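Local coordinates for protein japanin (Rhipicephalus appendiculatus, PDB 4BOE) that binds cholesterol in a lipocalin pocket and modulates the host immune response to the tick, blocking the differentiation of dendritic cells from monocytes, at residues 133-136 with 140-143; 103-106 with 111-114; 11-16 with 121-126. All blocks are in the same frame, centred on the assembly; numbering follows the deposited sequence.

Interaction 1: residues 133-136 with 140-143; sequences TFYT and DPVP. With NAG (2-acetamido-2-deoxy-beta-D-glucopyranose), chain B.
P141 opens the short strand 141-143 by packing its ring into the angle between F134 and Y135 of helix 128-137. Its CB makes a CH-pi contact over a face of the Y135 ring, 4.2 Å from the centroid and 23° off the ring normal, while P141 CG lies 3.4 Å from Y135 CD2 near the ring's rim. The two side chains cross at about a right angle. The same CB also meets the end of the phenyl ring, 3.6 Å from F134 CZ. F134 gets there because its CG stands opposite the backbone N (chi1 166°), which swings the ring off the helix toward the strand; it also packs on C114 and L116, so a large, wholly apolar residue suits this buried spot. V142 turns its side chain away, onto S19, and its backbone pairs with H17 of strand 12-18; its O is 4.0 Å from F134 CZ. P143 finishes the strand segment with its ring beside the phenol end, P143 CG 3.5 Å from Y135 OH, a packing contact.

The opposite face of Y135 carries sugar. C5 of an N-acetylglucosamine in the glycan on N131 sits 3.6 Å above the centre of the Y135 ring, consistent with a CH-pi contact of the kind common between sugars and aromatic rings. Tyrosine suits the place because its flat ring offers two faces, one to proline and one to sugar, while its OH lies alongside P143. Such a contact depends on shape and close fit instead of directed polar bonds.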
loop_
_atom_site.group_PDB
_atom_site.type_symbol
_atom_site.label_atom_id
_atom_site.label_comp_id
_atom_site.label_asym_id
_atom_site.label_seq_id
_atom_site.Cartn_x
_atom_site.Cartn_y
_atom_site.Cartn_z
ATOM N N THR A 133 -10.039 -4.626 -12.581
ATOM C CA THR A 133 -8.660 -5.136 -12.664
ATOM C C THR A 133 -8.230 -5.832 -11.399
ATOM O O THR A 133 -7.613 -6.893 -11.449
ATOM C CB THR A 133 -7.688 -3.980 -12.964
ATOM O OG1 THR A 133 -8.110 -3.346 -14.157
ATOM C CG2 THR A 133 -6.257 -4.438 -13.126
ATOM N N PHE A 134 -8.512 -5.221 -10.267
ATOM C CA PHE A 134 -8.169 -5.812 -8.973
ATOM C C PHE A 134 -8.831 -7.192 -8.799
ATOM O O PHE A 134 -8.148 -8.158 -8.456
ATOM C CB PHE A 134 -8.532 -4.829 -7.834
ATOM C CG PHE A 134 -8.534 -5.423 -6.459
ATOM C CD1 PHE A 134 -7.348 -5.809 -5.850
ATOM C CD2 PHE A 134 -9.713 -5.540 -5.740
ATOM C CE1 PHE A 134 -7.354 -6.334 -4.569
ATOM C CE2 PHE A 134 -9.713 -6.097 -4.465
ATOM C CZ PHE A 134 -8.542 -6.529 -3.910
ATOM N N TYR A 135 -10.133 -7.287 -9.071
ATOM C CA TYR A 135 -10.852 -8.560 -8.946
ATOM C C TYR A 135 -10.439 -9.606 -10.000
ATOM O O TYR A 135 -10.533 -10.795 -9.745
ATOM C CB TYR A 135 -12.372 -8.355 -8.932
ATOM C CG TYR A 135 -12.897 -8.061 -7.555
ATOM C CD1 TYR A 135 -12.921 -6.768 -7.064
ATOM C CD2 TYR A 135 -13.282 -9.088 -6.703
ATOM C CE1 TYR A 135 -13.348 -6.491 -5.774
ATOM C CE2 TYR A 135 -13.756 -8.823 -5.420
ATOM C CZ TYR A 135 -13.764 -7.521 -4.950
ATOM O OH TYR A 135 -14.199 -7.237 -3.681
ATOM N N THR A 136 -9.928 -9.177 -11.131
ATOM C CA THR A 136 -9.422 -10.091 -12.146
ATOM C C THR A 136 -8.083 -10.739 -11.749
ATOM O O THR A 136 -7.923 -11.946 -11.804
ATOM C CB THR A 136 -9.284 -9.324 -13.470
ATOM O OG1 THR A 136 -10.581 -8.889 -13.838
ATOM C CG2 THR A 136 -8.677 -10.162 -14.588
ATOM N N ASP A 140 -8.190 -14.320 -4.160
ATOM C CA ASP A 140 -8.922 -14.070 -2.901
ATOM C C ASP A 140 -8.981 -12.585 -2.529
ATOM O O ASP A 140 -8.585 -12.213 -1.425
ATOM C CB ASP A 140 -8.263 -14.852 -1.757
ATOM C CG ASP A 140 -7.953 -16.312 -2.047
ATOM O OD1 ASP A 140 -8.858 -17.032 -2.543
ATOM O OD2 ASP A 140 -6.803 -16.735 -1.787
ATOM N N PRO A 141 -9.425 -11.731 -3.469
ATOM C CA PRO A 141 -9.477 -10.288 -3.237
ATOM C C PRO A 141 -10.389 -9.896 -2.036
ATOM O O PRO A 141 -11.521 -10.384 -1.933
ATOM C CB PRO A 141 -10.007 -9.749 -4.575
ATOM C CG PRO A 141 -10.823 -10.847 -5.112
ATOM C CD PRO A 141 -10.295 -12.126 -4.595
ATOM N N VAL A 142 -9.845 -9.092 -1.113
ATOM C CA VAL A 142 -10.531 -8.540 0.047
ATOM C C VAL A 142 -10.536 -7.009 -0.125
ATOM O O VAL A 142 -9.468 -6.400 -0.014
ATOM C CB VAL A 142 -9.836 -8.924 1.375
ATOM C CG1 VAL A 142 -10.486 -8.209 2.551
ATOM C CG2 VAL A 142 -9.850 -10.429 1.595
ATOM N N PRO A 143 -11.720 -6.376 -0.313
ATOM C CA PRO A 143 -11.752 -4.910 -0.344
ATOM C C PRO A 143 -11.607 -4.353 1.096
ATOM O O PRO A 143 -12.021 -4.999 2.057
ATOM C CB PRO A 143 -13.130 -4.590 -0.948
ATOM C CG PRO A 143 -14.013 -5.760 -0.487
ATOM C CD PRO A 143 -13.089 -6.956 -0.273
HETATM C C1 NAG B . -15.962 -4.398 -7.497
HETATM C C2 NAG B . -17.374 -3.903 -7.187
HETATM C C3 NAG B . -18.062 -4.962 -6.325
HETATM C C4 NAG B . -18.045 -6.309 -7.041
HETATM C C5 NAG B . -16.603 -6.691 -7.365
HETATM C C6 NAG B . -16.470 -7.979 -8.137
HETATM C C7 NAG B . -17.385 -1.426 -7.123
HETATM C C8 NAG B . -17.038 -0.234 -6.282
HETATM N N2 NAG B . -17.335 -2.623 -6.495
HETATM O O3 NAG B . -19.395 -4.539 -6.071
HETATM O O4 NAG B . -18.631 -7.322 -6.226
HETATM O O5 NAG B . -15.993 -5.660 -8.156
HETATM O O6 NAG B . -17.429 -8.065 -9.187
HETATM O O7 NAG B . -17.645 -1.319 -8.322
#

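Interaction 2: residues 103-106 with 111-114; sequences LLSD and RSTC
S112 meets D106 near the turn of the beta hairpin that joins strands 101-106 and 114-118, neighbours in the lipocalin barrel. From its backbone, S112 CB approaches D106 O at 3.6 Å; beyond it the hydroxyl, extended away from the backbone N (chi1 -173°), donates to D106 O at 2.6 Å. The bond arrives in the carbonyl plane on a lone pair, with a C=O...OG angle of 123°. Serine suits the place because its short side chain sets a hydroxyl within bonding distance of D106 O while still fitting beside S105 CB, 3.4 Å from S112 OG. A valine here would probably leave D106 O without this donor and push a methyl group against S105 CB.

The backbone adds D106 N to T113 O at 2.8 Å, fairly straight at 150°, and T113 O also receives the CA-H of S105. S105 and C114 form an antiparallel non-hydrogen-bonded pair, its cysteine joined by a disulfide to C138. Serine suits position 105 because its OG serves two polar partners: R95 NH1 and a water that lies 2.7 Å from S105 OG and donates to S112 O at 2.7 Å.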
loop_
_atom_site.group_PDB
_atom_site.type_symbol
_atom_site.label_atom_id
_atom_site.label_comp_id
_atom_site.label_asym_id
_atom_site.label_seq_id
_atom_site.Cartn_x
_atom_site.Cartn_y
_atom_site.Cartn_z
ATOM N N LEU A 103 -1.196 -1.003 -8.299
ATOM C CA LEU A 103 -1.540 -2.400 -8.033
ATOM C C LEU A 103 -0.240 -3.213 -8.051
ATOM O O LEU A 103 0.415 -3.290 -9.087
ATOM C CB LEU A 103 -2.541 -2.916 -9.087
ATOM C CG LEU A 103 -3.019 -4.348 -8.939
ATOM C CD1 LEU A 103 -3.741 -4.558 -7.620
ATOM C CD2 LEU A 103 -3.950 -4.709 -10.094
ATOM N N LEU A 104 0.127 -3.786 -6.891
ATOM C CA LEU A 104 1.342 -4.562 -6.682
ATOM C C LEU A 104 1.069 -6.027 -6.463
ATOM O O LEU A 104 0.055 -6.363 -5.879
ATOM C CB LEU A 104 2.085 -4.043 -5.433
ATOM C CG LEU A 104 2.529 -2.621 -5.418
ATOM C CD1 LEU A 104 3.204 -2.297 -4.051
ATOM C CD2 LEU A 104 3.455 -2.328 -6.593
ATOM N N SER A 105 1.994 -6.893 -6.878
ATOM C CA SER A 105 1.881 -8.354 -6.687
ATOM C C SER A 105 3.167 -8.869 -6.080
ATOM O O SER A 105 4.229 -8.331 -6.346
ATOM C CB SER A 105 1.673 -9.122 -8.009
ATOM O OG SER A 105 0.374 -9.022 -8.552
ATOM N N ASP A 106 3.077 -9.997 -5.401
ATOM C CA ASP A 106 4.250 -10.689 -4.882
ATOM C C ASP A 106 5.075 -11.333 -6.024
ATOM O O ASP A 106 4.510 -11.844 -6.985
ATOM C CB ASP A 106 3.840 -11.796 -3.889
ATOM C CG ASP A 106 5.007 -12.196 -3.022
ATOM O OD1 ASP A 106 5.408 -11.384 -2.174
ATOM O OD2 ASP A 106 5.619 -13.246 -3.302
ATOM N N ARG A 111 0.795 -18.399 -6.757
ATOM C CA ARG A 111 -0.527 -17.789 -6.602
ATOM C C ARG A 111 -0.222 -16.434 -5.946
ATOM O O ARG A 111 -0.311 -16.245 -4.742
ATOM C CB ARG A 111 -1.429 -18.702 -5.762
ATOM C CG ARG A 111 -2.899 -18.437 -5.912
ATOM C CD ARG A 111 -3.704 -19.674 -5.569
ATOM N NE ARG A 111 -5.134 -19.387 -5.620
ATOM C CZ ARG A 111 -5.815 -18.752 -4.673
ATOM N NH1 ARG A 111 -5.206 -18.343 -3.562
ATOM N NH2 ARG A 111 -7.110 -18.519 -4.827
ATOM N N SER A 112 0.259 -15.521 -6.761
ATOM C CA SER A 112 0.770 -14.241 -6.309
ATOM C C SER A 112 -0.234 -13.329 -5.549
ATOM O O SER A 112 -1.246 -12.938 -6.130
ATOM C CB SER A 112 1.337 -13.497 -7.497
ATOM O OG SER A 112 1.971 -12.320 -7.056
ATOM N N THR A 113 0.093 -12.956 -4.282
ATOM C CA THR A 113 -0.752 -12.072 -3.493
ATOM C C THR A 113 -0.614 -10.651 -4.025
ATOM O O THR A 113 0.445 -10.261 -4.511
ATOM C CB THR A 113 -0.468 -12.144 -1.996
ATOM O OG1 THR A 113 0.848 -11.701 -1.739
ATOM C CG2 THR A 113 -0.736 -13.527 -1.411
ATOM N N CYS A 114 -1.660 -9.886 -3.817
ATOM C CA CYS A 114 -1.741 -8.518 -4.325
ATOM C C CYS A 114 -2.177 -7.507 -3.283
ATOM O O CYS A 114 -2.789 -7.841 -2.293
ATOM C CB CYS A 114 -2.662 -8.459 -5.548
ATOM S SG CYS A 114 -4.341 -7.869 -5.179
HETATM O O HOH W 1 -1.478 -10.855 -7.821
#

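Interaction 3: residues 11-16 with 121-126; sequences TLYLAG and KYVDRI
The Y13 ring of strand 12-18, on the outside of the lipocalin barrel, receives V123 at a slant: the methyl CG1 of V123 lies 3.6 Å from Y13 CD1 and 3.7 Å from Y13 CG, so the contact falls on the root of the ring and leaves the phenol end beyond it. The ring of Y151 also meets that of Y13, with the planes at about 40°, and V123 touches Y151 as well, which makes a small cluster of three side chains. Tyrosine suits position 13 because its broad ring can meet both V123 and Y151. Y122, the other ring in these segments, stays clear of the strand; K121 CB lies above one of its faces, offset toward the rim, and the ring packs on P127 and I130.

Strand 12-18 sends L14 inward to cholesterol, whereas Y13 and A15 point outward to the 121-126 loop. That loop is bent by a type I beta turn from Y122 to R125, closed by R125 N to Y122 O at 3.2 Å, and the turn presents V123 to the strand. With chi1 at -67°, CG1 of V123 lies beside the backbone N and is aimed at the tyrosine; a short branched residue suits the spot, since one methyl reaches the ring directly from the turn.

Further along, A15 and G16 both face L116 in a classic beta bulge. A small side chain suits A15, since the longer I126 spans the distance from the loop while also resting on V118 and N131. The two apolar touches are separate, and the second is methyl to methyl: I126 CD1 stops 3.8 Å from A15 CB.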
loop_
_atom_site.group_PDB
_atom_site.type_symbol
_atom_site.label_atom_id
_atom_site.label_comp_id
_atom_site.label_asym_id
_atom_site.label_seq_id
_atom_site.Cartn_x
_atom_site.Cartn_y
_atom_site.Cartn_z
ATOM N N THR A 11 -0.150 10.798 -0.386
ATOM C CA THR A 11 -0.384 9.684 0.528
ATOM C C THR A 11 -1.165 8.609 -0.200
ATOM O O THR A 11 -2.096 8.933 -0.934
ATOM C CB THR A 11 -1.102 10.172 1.785
ATOM O OG1 THR A 11 -0.279 11.126 2.428
ATOM C CG2 THR A 11 -1.466 9.053 2.761
ATOM N N LEU A 12 -0.799 7.339 0.017
ATOM C CA LEU A 12 -1.477 6.194 -0.581
ATOM C C LEU A 12 -2.171 5.388 0.503
ATOM O O LEU A 12 -1.601 5.163 1.553
ATOM C CB LEU A 12 -0.481 5.309 -1.316
ATOM C CG LEU A 12 0.219 5.871 -2.528
ATOM C CD1 LEU A 12 1.382 4.972 -2.931
ATOM C CD2 LEU A 12 -0.768 5.993 -3.706
ATOM N N TYR A 13 -3.385 4.915 0.216
ATOM C CA TYR A 13 -4.219 4.162 1.126
ATOM C C TYR A 13 -4.468 2.782 0.584
ATOM O O TYR A 13 -4.804 2.644 -0.594
ATOM C CB TYR A 13 -5.577 4.853 1.296
ATOM C CG TYR A 13 -5.463 6.279 1.771
ATOM C CD1 TYR A 13 -5.236 7.322 0.870
ATOM C CD2 TYR A 13 -5.518 6.585 3.121
ATOM C CE1 TYR A 13 -5.058 8.630 1.308
ATOM C CE2 TYR A 13 -5.400 7.891 3.569
ATOM C CZ TYR A 13 -5.144 8.914 2.665
ATOM O OH TYR A 13 -5.032 10.204 3.128
ATOM N N LEU A 14 -4.371 1.761 1.468
ATOM C CA LEU A 14 -4.622 0.377 1.093
ATOM C C LEU A 14 -6.121 0.195 0.877
ATOM O O LEU A 14 -6.919 0.466 1.768
ATOM C CB LEU A 14 -4.103 -0.592 2.179
ATOM C CG LEU A 14 -4.254 -2.083 1.873
ATOM C CD1 LEU A 14 -3.416 -2.482 0.685
ATOM C CD2 LEU A 14 -3.906 -2.901 3.111
ATOM N N ALA A 15 -6.501 -0.123 -0.347
ATOM C CA ALA A 15 -7.918 -0.259 -0.715
ATOM C C ALA A 15 -8.325 -1.716 -0.905
ATOM O O ALA A 15 -9.505 -2.023 -0.895
ATOM C CB ALA A 15 -8.180 0.515 -1.992
ATOM N N GLY A 16 -7.373 -2.613 -1.094
ATOM C CA GLY A 16 -7.700 -4.011 -1.317
ATOM C C GLY A 16 -6.454 -4.851 -1.222
ATOM O O GLY A 16 -5.375 -4.341 -1.466
ATOM N N LYS A 121 -8.180 10.820 -3.814
ATOM C CA LYS A 121 -9.143 10.975 -4.887
ATOM C C LYS A 121 -10.153 9.814 -4.962
ATOM O O LYS A 121 -11.305 10.044 -5.326
ATOM C CB LYS A 121 -8.381 11.112 -6.207
ATOM C CG LYS A 121 -9.229 11.339 -7.424
ATOM C CD LYS A 121 -8.348 11.424 -8.627
ATOM C CE LYS A 121 -9.148 11.732 -9.867
ATOM N NZ LYS A 121 -8.281 12.074 -11.014
ATOM N N TYR A 122 -9.723 8.573 -4.657
ATOM C CA TYR A 122 -10.594 7.419 -4.777
ATOM C C TYR A 122 -10.944 6.708 -3.483
ATOM O O TYR A 122 -11.512 5.627 -3.574
ATOM C CB TYR A 122 -9.928 6.416 -5.735
ATOM C CG TYR A 122 -9.559 6.952 -7.102
ATOM C CD1 TYR A 122 -10.473 7.694 -7.852
ATOM C CD2 TYR A 122 -8.409 6.512 -7.749
ATOM C CE1 TYR A 122 -10.178 8.112 -9.151
ATOM C CE2 TYR A 122 -8.131 6.876 -9.068
ATOM C CZ TYR A 122 -9.003 7.702 -9.755
ATOM O OH TYR A 122 -8.718 8.109 -11.043
ATOM N N VAL A 123 -10.632 7.249 -2.293
ATOM C CA VAL A 123 -10.871 6.500 -1.041
ATOM C C VAL A 123 -12.352 6.146 -0.790
ATOM O O VAL A 123 -12.644 5.065 -0.265
ATOM C CB VAL A 123 -10.244 7.135 0.234
ATOM C CG1 VAL A 123 -8.727 7.087 0.181
ATOM C CG2 VAL A 123 -10.753 8.540 0.514
ATOM N N ASP A 124 -13.270 7.024 -1.145
ATOM C CA ASP A 124 -14.702 6.737 -0.918
ATOM C C ASP A 124 -15.375 6.086 -2.146
ATOM O O ASP A 124 -16.558 5.778 -2.081
ATOM C CB ASP A 124 -15.452 8.032 -0.523
ATOM C CG ASP A 124 -15.326 9.175 -1.530
ATOM O OD1 ASP A 124 -14.375 9.145 -2.353
ATOM O OD2 ASP A 124 -16.184 10.094 -1.503
ATOM N N ARG A 125 -14.669 5.971 -3.281
ATOM C CA ARG A 125 -15.243 5.410 -4.494
ATOM C C ARG A 125 -14.171 4.986 -5.462
ATOM O O ARG A 125 -13.633 5.799 -6.213
ATOM C CB ARG A 125 -16.257 6.362 -5.189
ATOM C CG ARG A 125 -16.112 7.872 -4.937
ATOM C CD ARG A 125 -14.824 8.534 -5.419
ATOM N NE ARG A 125 -14.879 9.980 -5.145
ATOM C CZ ARG A 125 -14.258 10.943 -5.834
ATOM N NH1 ARG A 125 -13.488 10.641 -6.879
ATOM N NH2 ARG A 125 -14.394 12.216 -5.477
ATOM N N ILE A 126 -13.906 3.691 -5.475
ATOM C CA ILE A 126 -12.920 3.097 -6.371
ATOM C C ILE A 126 -13.530 3.124 -7.771
ATOM O O ILE A 126 -14.634 2.638 -7.925
ATOM C CB ILE A 126 -12.590 1.628 -5.933
ATOM C CG1 ILE A 126 -12.087 1.546 -4.440
ATOM C CG2 ILE A 126 -11.571 0.987 -6.884
ATOM C CD1 ILE A 126 -10.769 2.179 -4.156
#

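How the interactions relate
From the N terminus, the first barrel strand enters interaction 3 at residues 11-16, and its partner 121-126 comes after 104 intervening residues, when most of the barrel has been built. Within that span lies interaction 2, whose four intervening residues turn strand 101-106 back toward strand 114-118. Interaction 1 follows both in series, a three-residue link returning helix 128-137 to strand 141-143, which pairs with strand 12-18. Interactions 1 and 2 touch directly: D140 OD2 forms a salt bridge with R111 NH1, and T133 packs on L103. F134 CZ also packs on G16 CA at 3.7 Å, joining interaction 1 to interaction 3, whereas interactions 2 and 3 do not touch.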